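Local coordinates for putative malic enzyme ((S)-malate:NAD+ oxidoreductase (decarboxylating)) (Streptococcus pyogenes, PDB 2A9F), which probably catalyses the NAD-dependent oxidative decarboxylation of (S)-malate with the help of a divalent metal ion, at residues P90-K95 and P109-T114; K184-V189 and R205-A210; T216-F221 and D254-A259. All blocks are in the same frame, centred on the assembly; numbering follows the deposited sequence.

How the interactions relate
All three contacts are buried and rest on apolar side chains, but they hold different parts of the chain. Interaction 1 packs a helix, running nearly antiparallel, on an edge strand of a parallel sheet in the N-terminal region, beside the magnesium site and against the second subunit. Interactions 2 and 3 lie away from the annotated sites and are touched by no other chain; their centres are about 17 Å apart, against 36 and 38 Å to the centre of interaction 1. Both lie in the same Rossmann-type region, linked by helix 198-210 and the strand that follows it. A proline ring against helix backbone marks 90-95/109-114, whereas a single leucine carries each of the other two contacts.

Interaction 1 of 3, residues P90-K95 and P109-T114; sequences PVMEGK and PIVLDT
The first torsion of Met92 (chi1 -53°) sets CG anti to the carbonyl carbon, and that of Val111 (chi1 -70°) does the same for CG1. The two atoms, Met92 CG and Val111 CG1, meet 3.9 Å apart with the side chains crossing at a slant. Beyond CG the methionine bends twice, at chi2 and chi3, which carries its end away from the strand. There it packs on Asp138 and lies close to Glu137, two ligands of the magnesium ion, itself about 6 Å from the Met92 side chain. Pro109 does the rest of the touching, with CB and CG of its ring: Pro109 CB lies 3.7 Å from Met92 CB and 3.5 Å from Met92 C, while Pro109 CG reaches Glu93 CB at 3.5 Å. The CA atoms of Glu93 and Pro109 lie 5.0 Å apart, and the ring meets helix backbone as well as side chain.

Strand 67-72, helix 85-102 and strand 106-111 form a beta-alpha-beta unit of the parallel sheet, and this contact seats the helix on the second strand. The axes of the two short segments run at 155° to each other and approach to 7.4 Å. Val111 N is bonded to Thr130 OG1 of the second subunit, which covers the flank of this outermost strand. The carboxylate of Glu93 points elsewhere, its OE2 accepting from the backbone N of Lys21, while Lys95, the predicted proton acceptor, directs NZ into a salt bridge with Asp162.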
ATOM      1  N   PRO A  90       6.731  -8.504  -8.984  1.00 38.44           N
ATOM      2  CA  PRO A  90       7.179  -9.810  -8.478  1.00 37.33           C
ATOM      3  C   PRO A  90       8.357  -9.660  -7.519  1.00 37.81           C
ATOM      4  O   PRO A  90       8.431 -10.353  -6.506  1.00 39.99           O
ATOM      5  CB  PRO A  90       7.574 -10.561  -9.750  1.00 33.22           C
ATOM      6  CG  PRO A  90       6.650 -10.009 -10.742  1.00 32.42           C
ATOM      7  CD  PRO A  90       6.657  -8.527 -10.453  1.00 35.91           C
ATOM      8  N   VAL A  91       9.270  -8.749  -7.841  1.00 37.73           N
ATOM      9  CA  VAL A  91      10.442  -8.520  -7.007  1.00 38.44           C
ATOM     10  C   VAL A  91      10.118  -7.739  -5.724  1.00 40.34           C
ATOM     11  O   VAL A  91      10.639  -8.046  -4.653  1.00 42.84           O
ATOM     12  CB  VAL A  91      11.536  -7.771  -7.794  1.00 37.39           C
ATOM     13  CG1 VAL A  91      12.713  -7.442  -6.886  1.00 34.99           C
ATOM     14  CG2 VAL A  91      11.992  -8.618  -8.960  1.00 33.52           C
ATOM     15  N   MET A  92       9.253  -6.740  -5.824  1.00 41.12           N
ATOM     16  CA  MET A  92       8.898  -5.954  -4.651  1.00 42.14           C
ATOM     17  C   MET A  92       8.053  -6.784  -3.677  1.00 44.17           C
ATOM     18  O   MET A  92       8.166  -6.651  -2.462  1.00 43.90           O
ATOM     19  CB  MET A  92       8.153  -4.690  -5.085  1.00 38.68           C
ATOM     20  CG  MET A  92       8.927  -3.876  -6.145  1.00 34.33           C
ATOM     21  SD  MET A  92      10.586  -3.479  -5.584  1.00 29.92           S
ATOM     22  CE  MET A  92      11.549  -4.295  -6.774  1.00 36.36           C
ATOM     23  N   GLU A  93       7.211  -7.662  -4.185  1.00 46.22           N
ATOM     24  CA  GLU A  93       6.445  -8.433  -3.239  1.00 48.93           C
ATOM     25  C   GLU A  93       7.297  -9.585  -2.708  1.00 48.84           C
ATOM     26  O   GLU A  93       7.053 -10.100  -1.617  1.00 46.10           O
ATOM     27  CB  GLU A  93       5.112  -8.888  -3.843  1.00 50.82           C
ATOM     28  CG  GLU A  93       5.165  -9.695  -5.095  1.00 54.43           C
ATOM     29  CD  GLU A  93       3.779  -9.788  -5.743  1.00 56.71           C
ATOM     30  OE1 GLU A  93       3.275  -8.754  -6.243  1.00 53.13           O
ATOM     31  OE2 GLU A  93       3.192 -10.893  -5.743  1.00 59.05           O
ATOM     32  N   GLY A  94       8.323  -9.960  -3.465  1.00 49.57           N
ATOM     33  CA  GLY A  94       9.207 -11.008  -2.994  1.00 48.71           C
ATOM     34  C   GLY A  94       9.989 -10.396  -1.846  1.00 47.50           C
ATOM     35  O   GLY A  94      10.185 -10.988  -0.782  1.00 46.63           O
ATOM     36  N   LYS A  95      10.416  -9.164  -2.076  1.00 46.39           N
ATOM     37  CA  LYS A  95      11.162  -8.422  -1.089  1.00 45.37           C
ATOM     38  C   LYS A  95      10.321  -8.271   0.178  1.00 43.39           C
ATOM     39  O   LYS A  95      10.843  -8.383   1.287  1.00 40.12           O
ATOM     40  CB  LYS A  95      11.522  -7.044  -1.645  1.00 47.78           C
ATOM     41  CG  LYS A  95      12.564  -6.288  -0.829  1.00 50.77           C
ATOM     42  CD  LYS A  95      13.959  -6.832  -1.075  1.00 53.71           C
ATOM     43  CE  LYS A  95      15.028  -5.860  -0.586  1.00 54.47           C
ATOM     44  NZ  LYS A  95      16.331  -6.183  -1.243  1.00 55.66           N
ATOM     45  N   PRO A 109       4.142  -4.134  -1.087  1.00 40.21           N
ATOM     46  CA  PRO A 109       4.919  -3.765  -2.280  1.00 40.71           C
ATOM     47  C   PRO A 109       4.141  -2.720  -3.097  1.00 41.05           C
ATOM     48  O   PRO A 109       2.935  -2.862  -3.295  1.00 41.52           O
ATOM     49  CB  PRO A 109       5.077  -5.096  -3.005  1.00 39.03           C
ATOM     50  CG  PRO A 109       3.825  -5.803  -2.664  1.00 39.58           C
ATOM     51  CD  PRO A 109       3.613  -5.501  -1.203  1.00 39.98           C
ATOM     52  N   ILE A 110       4.819  -1.666  -3.547  1.00 41.48           N
ATOM     53  CA  ILE A 110       4.163  -0.602  -4.309  1.00 41.83           C
ATOM     54  C   ILE A 110       5.003  -0.062  -5.460  1.00 41.12           C
ATOM     55  O   ILE A 110       6.111   0.456  -5.256  1.00 39.41           O
ATOM     56  CB  ILE A 110       3.783   0.587  -3.403  1.00 42.33           C
ATOM     57  CG1 ILE A 110       2.645   0.183  -2.483  1.00 44.04           C
ATOM     58  CG2 ILE A 110       3.343   1.767  -4.238  1.00 43.95           C
ATOM     59  CD1 ILE A 110       2.255   1.256  -1.493  1.00 47.37           C
ATOM     60  N   VAL A 111       4.461  -0.171  -6.671  1.00 39.77           N
ATOM     61  CA  VAL A 111       5.169   0.306  -7.855  1.00 41.16           C
ATOM     62  C   VAL A 111       4.408   1.432  -8.533  1.00 41.19           C
ATOM     63  O   VAL A 111       3.234   1.301  -8.824  1.00 42.46           O
ATOM     64  CB  VAL A 111       5.386  -0.835  -8.872  1.00 41.59           C
ATOM     65  CG1 VAL A 111       6.406  -1.814  -8.338  1.00 38.27           C
ATOM     66  CG2 VAL A 111       4.063  -1.540  -9.162  1.00 38.99           C
ATOM     67  N   LEU A 112       5.074   2.550  -8.776  1.00 43.02           N
ATOM     68  CA  LEU A 112       4.408   3.673  -9.437  1.00 44.12           C
ATOM     69  C   LEU A 112       4.989   3.920 -10.823  1.00 45.42           C
ATOM     70  O   LEU A 112       6.202   3.786 -11.016  1.00 44.51           O
ATOM     71  CB  LEU A 112       4.552   4.939  -8.596  1.00 44.50           C
ATOM     72  CG  LEU A 112       5.422   4.909  -7.330  1.00 42.91           C
ATOM     73  CD1 LEU A 112       6.575   5.886  -7.458  1.00 41.92           C
ATOM     74  CD2 LEU A 112       4.573   5.292  -6.147  1.00 39.91           C
ATOM     75  N   ASP A 113       4.143   4.249 -11.799  1.00 47.10           N
ATOM     76  CA  ASP A 113       4.674   4.533 -13.137  1.00 49.67           C
ATOM     77  C   ASP A 113       4.859   6.036 -13.318  1.00 48.72           C
ATOM     78  O   ASP A 113       3.957   6.746 -13.750  1.00 46.47           O
ATOM     79  CB  ASP A 113       3.780   3.984 -14.265  1.00 53.07           C
ATOM     80  CG  ASP A 113       2.389   4.586 -14.263  1.00 56.55           C
ATOM     81  OD1 ASP A 113       1.682   4.479 -15.294  1.00 56.58           O
ATOM     82  OD2 ASP A 113       2.002   5.160 -13.222  1.00 61.97           O
ATOM     83  N   THR A 114       6.041   6.504 -12.941  1.00 46.97           N
ATOM     84  CA  THR A 114       6.422   7.895 -13.063  1.00 49.02           C
ATOM     85  C   THR A 114       7.915   7.809 -12.867  1.00 50.26           C
ATOM     86  O   THR A 114       8.371   7.134 -11.939  1.00 52.15           O
ATOM     87  CB  THR A 114       5.865   8.791 -11.935  1.00 49.30           C
ATOM     88  OG1 THR A 114       6.577   8.530 -10.717  1.00 51.40           O
ATOM     89  CG2 THR A 114       4.398   8.544 -11.717  1.00 47.99           C
TER

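Interaction 2 of 3, residues K184-V189 and R205-A210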
ATOM      1  N   LYS A 184      44.447  -7.164  13.366  1.00 74.21           N
ATOM      2  CA  LYS A 184      44.680  -5.742  13.153  1.00 72.53           C
ATOM      3  C   LYS A 184      43.463  -4.959  13.636  1.00 71.34           C
ATOM      4  O   LYS A 184      42.411  -5.535  13.862  1.00 71.18           O
ATOM      5  CB  LYS A 184      44.920  -5.487  11.663  1.00 72.18           C
ATOM      6  CG  LYS A 184      45.945  -6.431  11.044  1.00 71.35           C
ATOM      7  CD  LYS A 184      46.108  -6.236   9.528  1.00 70.54           C
ATOM      8  CE  LYS A 184      47.126  -7.221   8.950  1.00 68.21           C
ATOM      9  NZ  LYS A 184      47.226  -7.163   7.467  1.00 65.72           N
ATOM     10  N   SER A 185      43.605  -3.652  13.812  1.00 71.45           N
ATOM     11  CA  SER A 185      42.472  -2.836  14.236  1.00 70.94           C
ATOM     12  C   SER A 185      41.945  -2.069  13.026  1.00 71.65           C
ATOM     13  O   SER A 185      42.514  -2.140  11.931  1.00 70.89           O
ATOM     14  CB  SER A 185      42.883  -1.844  15.330  1.00 71.03           C
ATOM     15  OG  SER A 185      41.782  -1.045  15.739  1.00 67.03           O
ATOM     16  N   LEU A 186      40.857  -1.337  13.226  1.00 71.31           N
ATOM     17  CA  LEU A 186      40.262  -0.562  12.149  1.00 70.29           C
ATOM     18  C   LEU A 186      40.968   0.795  12.044  1.00 70.88           C
ATOM     19  O   LEU A 186      40.735   1.560  11.105  1.00 70.27           O
ATOM     20  CB  LEU A 186      38.764  -0.373  12.419  1.00 67.30           C
ATOM     21  CG  LEU A 186      37.893   0.218  11.305  1.00 66.74           C
ATOM     22  CD1 LEU A 186      37.979  -0.633  10.043  1.00 62.79           C
ATOM     23  CD2 LEU A 186      36.458   0.308  11.809  1.00 66.60           C
ATOM     24  N   ASP A 187      41.839   1.077  13.012  1.00 71.64           N
ATOM     25  CA  ASP A 187      42.585   2.332  13.044  1.00 71.53           C
ATOM     26  C   ASP A 187      44.019   2.076  12.635  1.00 70.05           C
ATOM     27  O   ASP A 187      44.848   2.975  12.691  1.00 70.93           O
ATOM     28  CB  ASP A 187      42.591   2.929  14.449  1.00 74.52           C
ATOM     29  CG  ASP A 187      41.206   3.001  15.068  1.00 76.69           C
ATOM     30  OD1 ASP A 187      40.501   4.012  14.845  1.00 77.23           O
ATOM     31  OD2 ASP A 187      40.824   2.037  15.774  1.00 77.53           O
ATOM     32  N   GLU A 188      44.310   0.842  12.249  1.00 68.30           N
ATOM     33  CA  GLU A 188      45.650   0.470  11.827  1.00 67.42           C
ATOM     34  C   GLU A 188      45.551   0.026  10.377  1.00 66.74           C
ATOM     35  O   GLU A 188      46.556  -0.239   9.718  1.00 66.83           O
ATOM     36  CB  GLU A 188      46.175  -0.706  12.661  1.00 70.51           C
ATOM     37  CG  GLU A 188      46.144  -0.524  14.175  1.00 72.63           C
ATOM     38  CD  GLU A 188      46.553  -1.795  14.920  1.00 75.24           C
ATOM     39  OE1 GLU A 188      47.706  -2.255  14.739  1.00 75.93           O
ATOM     40  OE2 GLU A 188      45.718  -2.340  15.683  1.00 75.70           O
ATOM     41  N   VAL A 189      44.328  -0.062   9.875  1.00 64.56           N
ATOM     42  CA  VAL A 189      44.137  -0.508   8.508  1.00 61.85           C
ATOM     43  C   VAL A 189      44.178   0.576   7.441  1.00 60.02           C
ATOM     44  O   VAL A 189      43.679   1.685   7.632  1.00 59.23           O
ATOM     45  CB  VAL A 189      42.813  -1.298   8.363  1.00 62.46           C
ATOM     46  CG1 VAL A 189      42.954  -2.688   8.994  1.00 60.51           C
ATOM     47  CG2 VAL A 189      41.682  -0.529   9.023  1.00 62.77           C
ATOM     48  N   ARG A 205      32.152   7.408   4.315  1.00 49.88           N
ATOM     49  CA  ARG A 205      31.708   8.124   5.512  1.00 50.82           C
ATOM     50  C   ARG A 205      31.467   7.109   6.617  1.00 50.76           C
ATOM     51  O   ARG A 205      31.882   7.303   7.764  1.00 49.95           O
ATOM     52  CB  ARG A 205      30.414   8.899   5.267  1.00 52.10           C
ATOM     53  CG  ARG A 205      30.589  10.239   4.590  1.00 52.07           C
ATOM     54  CD  ARG A 205      31.235  10.064   3.243  1.00 56.26           C
ATOM     55  NE  ARG A 205      31.172  11.279   2.437  1.00 60.46           N
ATOM     56  CZ  ARG A 205      30.070  11.722   1.839  1.00 60.64           C
ATOM     57  NH1 ARG A 205      28.928  11.047   1.955  1.00 59.75           N
ATOM     58  NH2 ARG A 205      30.118  12.836   1.120  1.00 59.10           N
ATOM     59  N   LYS A 206      30.795   6.019   6.264  1.00 50.52           N
ATOM     60  CA  LYS A 206      30.514   4.971   7.229  1.00 51.05           C
ATOM     61  C   LYS A 206      31.801   4.449   7.841  1.00 49.00           C
ATOM     62  O   LYS A 206      31.912   4.365   9.065  1.00 48.45           O
ATOM     63  CB  LYS A 206      29.732   3.834   6.572  1.00 52.81           C
ATOM     64  CG  LYS A 206      28.285   4.193   6.303  1.00 55.10           C
ATOM     65  CD  LYS A 206      27.572   3.097   5.537  1.00 57.88           C
ATOM     66  CE  LYS A 206      26.181   3.554   5.160  1.00 60.26           C
ATOM     67  NZ  LYS A 206      26.223   4.854   4.423  1.00 61.47           N
ATOM     68  N   LEU A 207      32.774   4.103   7.003  1.00 46.83           N
ATOM     69  CA  LEU A 207      34.058   3.614   7.510  1.00 46.34           C
ATOM     70  C   LEU A 207      34.708   4.564   8.529  1.00 46.39           C
ATOM     71  O   LEU A 207      35.153   4.146   9.592  1.00 45.13           O
ATOM     72  CB  LEU A 207      35.029   3.400   6.366  1.00 44.33           C
ATOM     73  CG  LEU A 207      35.039   2.024   5.735  1.00 44.57           C
ATOM     74  CD1 LEU A 207      35.989   2.042   4.552  1.00 43.65           C
ATOM     75  CD2 LEU A 207      35.474   0.991   6.764  1.00 43.74           C
ATOM     76  N   LEU A 208      34.763   5.846   8.209  1.00 47.23           N
ATOM     77  CA  LEU A 208      35.381   6.787   9.128  1.00 48.90           C
ATOM     78  C   LEU A 208      34.601   6.818  10.432  1.00 50.01           C
ATOM     79  O   LEU A 208      35.191   6.840  11.515  1.00 52.07           O
ATOM     80  CB  LEU A 208      35.461   8.177   8.490  1.00 45.19           C
ATOM     81  CG  LEU A 208      36.416   8.185   7.289  1.00 47.76           C
ATOM     82  CD1 LEU A 208      36.609   9.612   6.778  1.00 48.44           C
ATOM     83  CD2 LEU A 208      37.755   7.567   7.692  1.00 44.68           C
ATOM     84  N   ALA A 209      33.275   6.791  10.316  1.00 51.83           N
ATOM     85  CA  ALA A 209      32.381   6.797  11.469  1.00 52.65           C
ATOM     86  C   ALA A 209      32.523   5.500  12.262  1.00 53.04           C
ATOM     87  O   ALA A 209      32.301   5.467  13.469  1.00 53.84           O
ATOM     88  CB  ALA A 209      30.944   6.962  11.003  1.00 52.32           C
ATOM     89  N   ALA A 210      32.905   4.431  11.572  1.00 52.93           N
ATOM     90  CA  ALA A 210      33.060   3.134  12.206  1.00 53.67           C
ATOM     91  C   ALA A 210      34.375   3.013  12.943  1.00 54.67           C
ATOM     92  O   ALA A 210      34.562   2.088  13.727  1.00 54.54           O
ATOM     93  CB  ALA A 210      32.946   2.035  11.169  1.00 50.52           C
TER
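This contact belongs to the Rossmann-type domain that probably binds NAD. It joins the loop 184-189, which leads into strand 190-194, to the helix of the beta-alpha-beta unit formed by that strand, helix 198-210 and strand 214-219. Leu186 reaches from the loop to the C-terminal part of the helix and does its work with two methyls. Leu186 CD2 comes up to the backbone carbonyl of Ala210, 3.2 Å from Ala210 O and 3.6 Å from Ala210 C, and has Ala210 CB as a further neighbour at 4.0 Å. The other branch is looser, with Leu186 CD1 at 4.4 Å from Leu207 CD2. With CG turned opposite the backbone nitrogen (chi1 -170°), the fork of the leucine extends away from its own chain toward the helix.

Both Leu186 and Leu207 also touch Ile175 of helix 162-180 and Ile191 of strand 190-194, so the pair sits in a layer shared by sheet and helices. Ala210 also meets Ile346 of helix 342-354. Back in the loop, Ser185 OG makes a weak bond to Asp187 OD2 at 3.2 Å, and Glu188 O accepts from Lys214 NZ.

Across the segments the chemistry is dispersion between methyls, together with a methyl placed against a carbonyl oxygen; nothing directional ties loop to helix, and their fit therefore depends on shape and on the surrounding apolar neighbours.

Interaction 3 of 3, residues T216-F221 and D254-A259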
ATOM      1  N   THR A 216      41.712   5.826   1.506  1.00 48.20           N
ATOM      2  CA  THR A 216      42.042   6.555   0.293  1.00 49.81           C
ATOM      3  C   THR A 216      40.981   6.219  -0.736  1.00 49.13           C
ATOM      4  O   THR A 216      40.768   5.057  -1.058  1.00 47.33           O
ATOM      5  CB  THR A 216      43.423   6.169  -0.290  1.00 52.28           C
ATOM      6  OG1 THR A 216      44.465   6.633   0.581  1.00 53.73           O
ATOM      7  CG2 THR A 216      43.607   6.810  -1.663  1.00 52.53           C
ATOM      8  N   VAL A 217      40.322   7.254  -1.247  1.00 48.75           N
ATOM      9  CA  VAL A 217      39.258   7.091  -2.232  1.00 47.62           C
ATOM     10  C   VAL A 217      39.782   7.194  -3.660  1.00 48.03           C
ATOM     11  O   VAL A 217      40.650   8.008  -3.960  1.00 48.71           O
ATOM     12  CB  VAL A 217      38.164   8.147  -1.998  1.00 47.03           C
ATOM     13  CG1 VAL A 217      37.061   7.998  -3.032  1.00 45.45           C
ATOM     14  CG2 VAL A 217      37.603   7.993  -0.582  1.00 43.30           C
ATOM     15  N   VAL A 218      39.257   6.374  -4.552  1.00 47.97           N
ATOM     16  CA  VAL A 218      39.729   6.411  -5.920  1.00 48.83           C
ATOM     17  C   VAL A 218      38.594   6.469  -6.897  1.00 50.54           C
ATOM     18  O   VAL A 218      37.611   5.758  -6.738  1.00 51.95           O
ATOM     19  CB  VAL A 218      40.519   5.157  -6.263  1.00 48.68           C
ATOM     20  CG1 VAL A 218      41.475   5.444  -7.422  1.00 46.79           C
ATOM     21  CG2 VAL A 218      41.228   4.642  -5.026  1.00 48.66           C
ATOM     22  N   ASP A 219      38.706   7.317  -7.910  1.00 51.68           N
ATOM     23  CA  ASP A 219      37.657   7.337  -8.905  1.00 54.64           C
ATOM     24  C   ASP A 219      38.222   6.913 -10.250  1.00 55.48           C
ATOM     25  O   ASP A 219      39.269   6.258 -10.313  1.00 54.66           O
ATOM     26  CB  ASP A 219      36.958   8.697  -8.992  1.00 55.72           C
ATOM     27  CG  ASP A 219      37.874   9.810  -9.428  1.00 60.76           C
ATOM     28  OD1 ASP A 219      38.988   9.528  -9.943  1.00 59.47           O
ATOM     29  OD2 ASP A 219      37.456  10.979  -9.261  1.00 61.44           O
ATOM     30  N   LYS A 220      37.519   7.273 -11.318  1.00 56.51           N
ATOM     31  CA  LYS A 220      37.922   6.910 -12.672  1.00 59.44           C
ATOM     32  C   LYS A 220      39.203   7.582 -13.183  1.00 59.41           C
ATOM     33  O   LYS A 220      39.778   7.133 -14.171  1.00 58.54           O
ATOM     34  CB  LYS A 220      36.767   7.210 -13.632  1.00 61.90           C
ATOM     35  CG  LYS A 220      37.002   6.811 -15.087  1.00 64.48           C
ATOM     36  CD  LYS A 220      35.750   7.113 -15.913  1.00 65.94           C
ATOM     37  CE  LYS A 220      35.943   6.792 -17.384  1.00 65.24           C
ATOM     38  NZ  LYS A 220      34.697   7.075 -18.144  1.00 64.99           N
ATOM     39  N   PHE A 221      39.661   8.630 -12.502  1.00 58.97           N
ATOM     40  CA  PHE A 221      40.854   9.357 -12.938  1.00 57.83           C
ATOM     41  C   PHE A 221      42.022   9.351 -11.963  1.00 55.79           C
ATOM     42  O   PHE A 221      42.949  10.149 -12.110  1.00 54.03           O
ATOM     43  CB  PHE A 221      40.471  10.800 -13.241  1.00 60.33           C
ATOM     44  CG  PHE A 221      39.185  10.921 -13.996  1.00 64.36           C
ATOM     45  CD1 PHE A 221      39.095  10.465 -15.313  1.00 63.92           C
ATOM     46  CD2 PHE A 221      38.041  11.415 -13.369  1.00 64.62           C
ATOM     47  CE1 PHE A 221      37.886  10.494 -15.994  1.00 65.41           C
ATOM     48  CE2 PHE A 221      36.822  11.446 -14.044  1.00 66.70           C
ATOM     49  CZ  PHE A 221      36.746  10.982 -15.360  1.00 66.49           C
ATOM     50  N   ASP A 254      46.326   1.226  -9.066  1.00 70.65           N
ATOM     51  CA  ASP A 254      47.459   0.314  -8.946  1.00 70.68           C
ATOM     52  C   ASP A 254      48.381   0.828  -7.844  1.00 69.82           C
ATOM     53  O   ASP A 254      48.794   0.084  -6.955  1.00 69.26           O
ATOM     54  CB  ASP A 254      48.231   0.269 -10.273  1.00 72.63           C
ATOM     55  CG  ASP A 254      49.406  -0.695 -10.242  1.00 73.59           C
ATOM     56  OD1 ASP A 254      49.810  -1.121  -9.139  1.00 74.60           O
ATOM     57  OD2 ASP A 254      49.935  -1.018 -11.329  1.00 74.84           O
ATOM     58  N   ALA A 255      48.692   2.116  -7.911  1.00 68.93           N
ATOM     59  CA  ALA A 255      49.580   2.725  -6.942  1.00 67.85           C
ATOM     60  C   ALA A 255      48.895   2.928  -5.588  1.00 67.70           C
ATOM     61  O   ALA A 255      49.359   3.703  -4.753  1.00 68.83           O
ATOM     62  CB  ALA A 255      50.116   4.053  -7.495  1.00 66.94           C
ATOM     63  N   LEU A 256      47.789   2.227  -5.363  1.00 67.88           N
ATOM     64  CA  LEU A 256      47.089   2.355  -4.087  1.00 66.29           C
ATOM     65  C   LEU A 256      47.084   1.076  -3.272  1.00 65.59           C
ATOM     66  O   LEU A 256      47.054   1.121  -2.043  1.00 63.19           O
ATOM     67  CB  LEU A 256      45.659   2.838  -4.293  1.00 65.49           C
ATOM     68  CG  LEU A 256      45.569   4.357  -4.298  1.00 65.27           C
ATOM     69  CD1 LEU A 256      44.123   4.759  -4.279  1.00 66.68           C
ATOM     70  CD2 LEU A 256      46.278   4.918  -3.080  1.00 65.96           C
ATOM     71  N   GLU A 257      47.106  -0.056  -3.964  1.00 65.26           N
ATOM     72  CA  GLU A 257      47.139  -1.348  -3.301  1.00 66.52           C
ATOM     73  C   GLU A 257      48.410  -1.415  -2.467  1.00 65.91           C
ATOM     74  O   GLU A 257      48.475  -2.165  -1.494  1.00 66.26           O
ATOM     75  CB  GLU A 257      47.180  -2.480  -4.327  1.00 68.73           C
ATOM     76  CG  GLU A 257      46.244  -2.324  -5.507  1.00 69.92           C
ATOM     77  CD  GLU A 257      44.797  -2.206  -5.095  1.00 71.15           C
ATOM     78  OE1 GLU A 257      43.933  -2.698  -5.848  1.00 71.77           O
ATOM     79  OE2 GLU A 257      44.523  -1.613  -4.032  1.00 70.55           O
ATOM     80  N   GLY A 258      49.416  -0.637  -2.876  1.00 64.86           N
ATOM     81  CA  GLY A 258      50.695  -0.597  -2.188  1.00 61.77           C
ATOM     82  C   GLY A 258      50.530  -0.607  -0.689  1.00 60.90           C
ATOM     83  O   GLY A 258      50.239   0.421  -0.086  1.00 58.71           O
ATOM     84  N   ALA A 259      50.716  -1.786  -0.101  1.00 61.30           N
ATOM     85  CA  ALA A 259      50.582  -2.011   1.341  1.00 62.09           C
ATOM     86  C   ALA A 259      49.216  -1.602   1.909  1.00 62.57           C
ATOM     87  O   ALA A 259      49.127  -0.945   2.948  1.00 62.50           O
ATOM     88  CB  ALA A 259      51.711  -1.303   2.105  1.00 61.62           C
TER
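Leu256 meets Thr216 and Val218 of the strand, and the chain comes to it through Asp254 and Ala255, in a short, weakly bonded helix in which Glu257 N lies 3.4 Å from Asp254 O. The leucine side chain then projects toward the strand, where Leu256 CD2 lies 3.6 Å from Thr216 CG2, the two side chains running at a slant. Thr216 presents this methyl because chi1 of -69° swings CG2 opposite the backbone nitrogen. Val218, two residues along the same strand face, approaches Leu256 tip to tip, but the modelled gap between its CG2 and Leu256 CD1 is too short to be trusted, so the exact place of CD1 is uncertain.

Strand 214-219 lies beside 190-194 in the parallel part of the Rossmann-type sheet, and Leu256 covers both, also touching Val192. Where 214-219 ends, Asp219 forms an Asx turn: its OD1 accepts from Phe221 N at 2.8 Å, the donor approaching from above the carboxylate plane. Past the leucine, Glu257 packs on Leu271 and Met279. After Gly258, the backbone oxygen of Ala259 accepts from Ser190 OG.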